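PDB 7D6V: fumarate reductase iron-sulfur subunit from Mycolicibacterium smegmatis, which probably carries electrons between the flavoprotein and membrane parts of succinate dehydrogenase Sdh1 through its three iron-sulfur clusters. Local coordinates for residues Ile36-Arg39 with Leu40-Thr43; Ser79-Gly82 with Glu83-Val87. One frame throughout, in Å; residues are numbered along the deposited sequence.

Contact 1 of 2, residues Ile36-Arg39 with Leu40-Thr43; sequences IIHR and LQAT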
# COMPACT_ATOMS: atom_id res chain seq x y z
N ILE B 36 18.34 -10.05 -2.83
CA ILE B 36 19.04 -11.23 -3.32
C ILE B 36 18.65 -11.51 -4.76
O ILE B 36 19.49 -11.90 -5.58
CB ILE B 36 18.76 -12.43 -2.40
CG1 ILE B 36 18.85 -12.01 -0.93
CG2 ILE B 36 19.73 -13.55 -2.68
CD1 ILE B 36 20.22 -11.55 -0.51
N ILE B 37 17.37 -11.31 -5.09
CA ILE B 37 16.92 -11.50 -6.47
C ILE B 37 17.58 -10.48 -7.39
O ILE B 37 17.98 -10.81 -8.51
CB ILE B 37 15.38 -11.41 -6.54
CG1 ILE B 37 14.76 -12.50 -5.66
CG2 ILE B 37 14.90 -11.56 -7.96
CD1 ILE B 37 14.98 -13.90 -6.16
N HIS B 38 17.71 -9.23 -6.93
CA HIS B 38 18.37 -8.21 -7.73
C HIS B 38 19.84 -8.54 -7.96
O HIS B 38 20.37 -8.34 -9.06
CB HIS B 38 18.24 -6.85 -7.06
CG HIS B 38 16.87 -6.25 -7.16
ND1 HIS B 38 16.46 -5.17 -6.42
CD2 HIS B 38 15.80 -6.60 -7.93
CE1 HIS B 38 15.21 -4.87 -6.72
NE2 HIS B 38 14.79 -5.72 -7.63
N ARG B 39 20.52 -9.03 -6.92
CA ARG B 39 21.91 -9.44 -7.08
C ARG B 39 22.04 -10.60 -8.06
O ARG B 39 22.97 -10.63 -8.88
CB ARG B 39 22.51 -9.81 -5.72
CG ARG B 39 24.02 -9.87 -5.72
CD ARG B 39 24.57 -10.41 -4.42
NE ARG B 39 23.80 -9.94 -3.27
CZ ARG B 39 24.00 -8.78 -2.67
NH1 ARG B 39 24.94 -7.95 -3.11
NH2 ARG B 39 23.26 -8.43 -1.63
N LEU B 40 21.12 -11.56 -7.98
CA LEU B 40 21.14 -12.67 -8.93
C LEU B 40 20.90 -12.19 -10.35
O LEU B 40 21.51 -12.70 -11.30
CB LEU B 40 20.08 -13.71 -8.52
CG LEU B 40 20.05 -15.01 -9.30
CD1 LEU B 40 21.30 -15.82 -9.05
CD2 LEU B 40 18.81 -15.81 -8.92
N GLN B 41 20.01 -11.21 -10.52
CA GLN B 41 19.77 -10.63 -11.84
C GLN B 41 21.02 -9.94 -12.37
O GLN B 41 21.38 -10.10 -13.54
CB GLN B 41 18.62 -9.63 -11.77
CG GLN B 41 17.32 -10.15 -12.31
CD GLN B 41 16.25 -9.08 -12.33
OE1 GLN B 41 16.40 -8.04 -11.69
NE2 GLN B 41 15.18 -9.33 -13.06
N ALA B 42 21.70 -9.17 -11.53
CA ALA B 42 22.85 -8.40 -11.97
C ALA B 42 24.11 -9.24 -12.10
O ALA B 42 25.09 -8.77 -12.70
CB ALA B 42 23.11 -7.24 -11.02
N THR B 43 24.13 -10.46 -11.58
CA THR B 43 25.31 -11.31 -11.64
C THR B 43 25.15 -12.56 -12.47
O THR B 43 26.07 -12.94 -13.19
CB THR B 43 25.74 -11.71 -10.22
OG1 THR B 43 24.65 -12.35 -9.55
CG2 THR B 43 26.18 -10.49 -9.43
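Ile36 to Thr43 run as continuous alpha helix, with i to i+4 bonds in which Leu40 N gives to Ile36 O, Gln41 N to Ile37 O and Ala42 N to His38 O, each at 2.9 Å. The last turn is looser: Thr43 N reaches Arg39 O only by a weak bond, bent to 122°. The hydroxyl of Thr43 donates to the same Arg39 carbonyl, although the modelled separation is too short to be trusted. A first torsion of 56° sets OG1 between the backbone N and the carbonyl carbon of Thr43, back over the preceding turn. Its methyl CG2 faces the stem of Arg39, 4.3 Å from CG.

One turn apart, His38 and Gln41 extend in the same direction, their ring and amide planes only 14° from parallel. Gln41 OE1 approaches His38 CD2 obliquely at 4.1 Å, while Gln41 NE2 is fixed by a hydrogen bond to Leu48 O. The Arg39 chain bends at chi3, and its NH2 forms a salt bridge with Glu31. Leu40 and Ile36 pack against Val25 of strand 17-27, and Ala42 meets Tyr482 of the subunit A chain. The segment is the end of the helix that packs on the sheet in the beta-grasp fold of plant-type ferredoxin domains, with the His38 side chain about 8 Å from the two-iron cluster.

Contact 2 of 2, residues Ser79-Gly82 with Glu83-Val87; sequences STFG and EDEVV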
# COMPACT_ATOMS: atom_id res chain seq x y z
N SER B 79 16.69 -13.17 6.96
CA SER B 79 17.25 -13.73 8.18
C SER B 79 16.24 -14.61 8.90
O SER B 79 16.56 -15.20 9.93
CB SER B 79 17.73 -12.61 9.12
OG SER B 79 16.63 -11.88 9.62
N THR B 80 15.03 -14.69 8.35
CA THR B 80 14.05 -15.69 8.78
C THR B 80 14.58 -17.10 8.58
O THR B 80 14.18 -18.03 9.29
CB THR B 80 12.75 -15.47 8.00
OG1 THR B 80 12.20 -14.20 8.34
CG2 THR B 80 11.73 -16.56 8.31
N PHE B 81 15.52 -17.27 7.65
CA PHE B 81 15.99 -18.57 7.21
C PHE B 81 17.41 -18.80 7.69
O PHE B 81 18.20 -17.86 7.81
CB PHE B 81 15.94 -18.66 5.69
CG PHE B 81 14.69 -18.11 5.09
CD1 PHE B 81 13.46 -18.69 5.35
CD2 PHE B 81 14.73 -16.98 4.29
CE1 PHE B 81 12.31 -18.17 4.80
CE2 PHE B 81 13.59 -16.46 3.75
CZ PHE B 81 12.37 -17.05 4.00
N GLY B 82 17.74 -20.05 7.96
CA GLY B 82 19.09 -20.40 8.35
C GLY B 82 20.06 -20.27 7.20
O GLY B 82 19.70 -20.17 6.03
N GLU B 83 21.35 -20.26 7.55
CA GLU B 83 22.39 -20.15 6.54
C GLU B 83 22.57 -21.43 5.74
O GLU B 83 23.10 -21.38 4.62
CB GLU B 83 23.71 -19.74 7.19
CG GLU B 83 23.65 -18.40 7.90
CD GLU B 83 25.01 -17.91 8.34
OE1 GLU B 83 25.08 -16.82 8.94
OE2 GLU B 83 26.01 -18.62 8.09
N ASP B 84 22.14 -22.57 6.27
CA ASP B 84 22.15 -23.83 5.55
C ASP B 84 20.75 -24.25 5.10
O ASP B 84 20.56 -25.40 4.69
CB ASP B 84 22.79 -24.93 6.40
CG ASP B 84 22.22 -24.98 7.80
OD1 ASP B 84 21.60 -23.98 8.24
OD2 ASP B 84 22.40 -26.01 8.48
N GLU B 85 19.78 -23.34 5.16
CA GLU B 85 18.43 -23.61 4.71
C GLU B 85 18.26 -23.15 3.27
O GLU B 85 18.79 -22.11 2.87
CB GLU B 85 17.42 -22.90 5.61
CG GLU B 85 15.97 -23.10 5.23
CD GLU B 85 15.02 -22.71 6.35
OE1 GLU B 85 15.50 -22.43 7.46
OE2 GLU B 85 13.80 -22.69 6.11
N VAL B 86 17.53 -23.94 2.48
CA VAL B 86 17.27 -23.62 1.08
C VAL B 86 16.00 -22.79 0.99
O VAL B 86 14.96 -23.16 1.56
CB VAL B 86 17.16 -24.89 0.24
CG1 VAL B 86 16.77 -24.55 -1.19
CG2 VAL B 86 18.46 -25.66 0.27
N VAL B 87 16.07 -21.66 0.28
CA VAL B 87 14.93 -20.78 0.09
C VAL B 87 14.40 -20.97 -1.32
O VAL B 87 15.16 -20.85 -2.29
CB VAL B 87 15.31 -19.31 0.35
CG1 VAL B 87 14.07 -18.45 0.41
CG2 VAL B 87 16.10 -19.19 1.64
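The Phe81 ring is held between two aliphatic groups. Over one face sits Val87 CG1, 4.3 Å from the ring centroid and 24° off the normal, a CH-pi contact displaced toward the rim on the CE2 side. The opposite face is covered by CB of the preceding residue, Thr80, which lies over the ring centre. Val87 touches with both branches: CG2 reaches Phe81 CD2 at 3.7 Å, close to where the ring joins its stem. Val87 holds CG1 anti to its own N and CG2 beside that N, which spreads the two methyls along the ring.

The carboxylate of Glu85 is the second flat group, turned 71° from the ring. Its OE2 comes obliquely to Phe81 CD1 at 4.1 Å, and OE1 takes a weak but nearly straight hydrogen bond from Gly82 N (3.3 Å, 173°). An extended chain, with CG anti to the backbone N, carries the carboxylate back to that amide. The backbone N of Glu85 also gives a weak bond to Gly82 O, closing a type I beta turn from Gly82 to Glu85. Both polar backbone atoms of Gly82 are therefore engaged by one residue, which ties the side chain to the turn it helps close. Glu83 and Asp84 occupy the corner.

Phe81 also rests on Ile66, and Glu85 packs on Asn67 and on Thr28 of the membrane anchor subunit. From this turn the chain enters the short strand 86-87, where Val87 makes backbone hydrogen bonds to Lys7 and Arg9 and packs on Leu8, so that it runs parallel to strand 4-14.

Following the hairpin of strands 4-14 and 17-27, the chain enters helix 33-43, whose final turns form contact 1. It then passes the two-iron cluster loop and the small sheet of strands 63-65 and 70-72 before contact 2 turns it into strand 86-87. The contacts follow in series, neither nested nor crossed; their centres are about 17 Å apart and their nearest atoms about 8 Å. Contact 1 lies in the last turns of a helix packed against strand 17-27, whereas contact 2 closes a tight turn leading into the strand beside 4-14. Met78 bridges them, touching Ile36 of the helix and Val87 of the strand within the same ferredoxin-like domain.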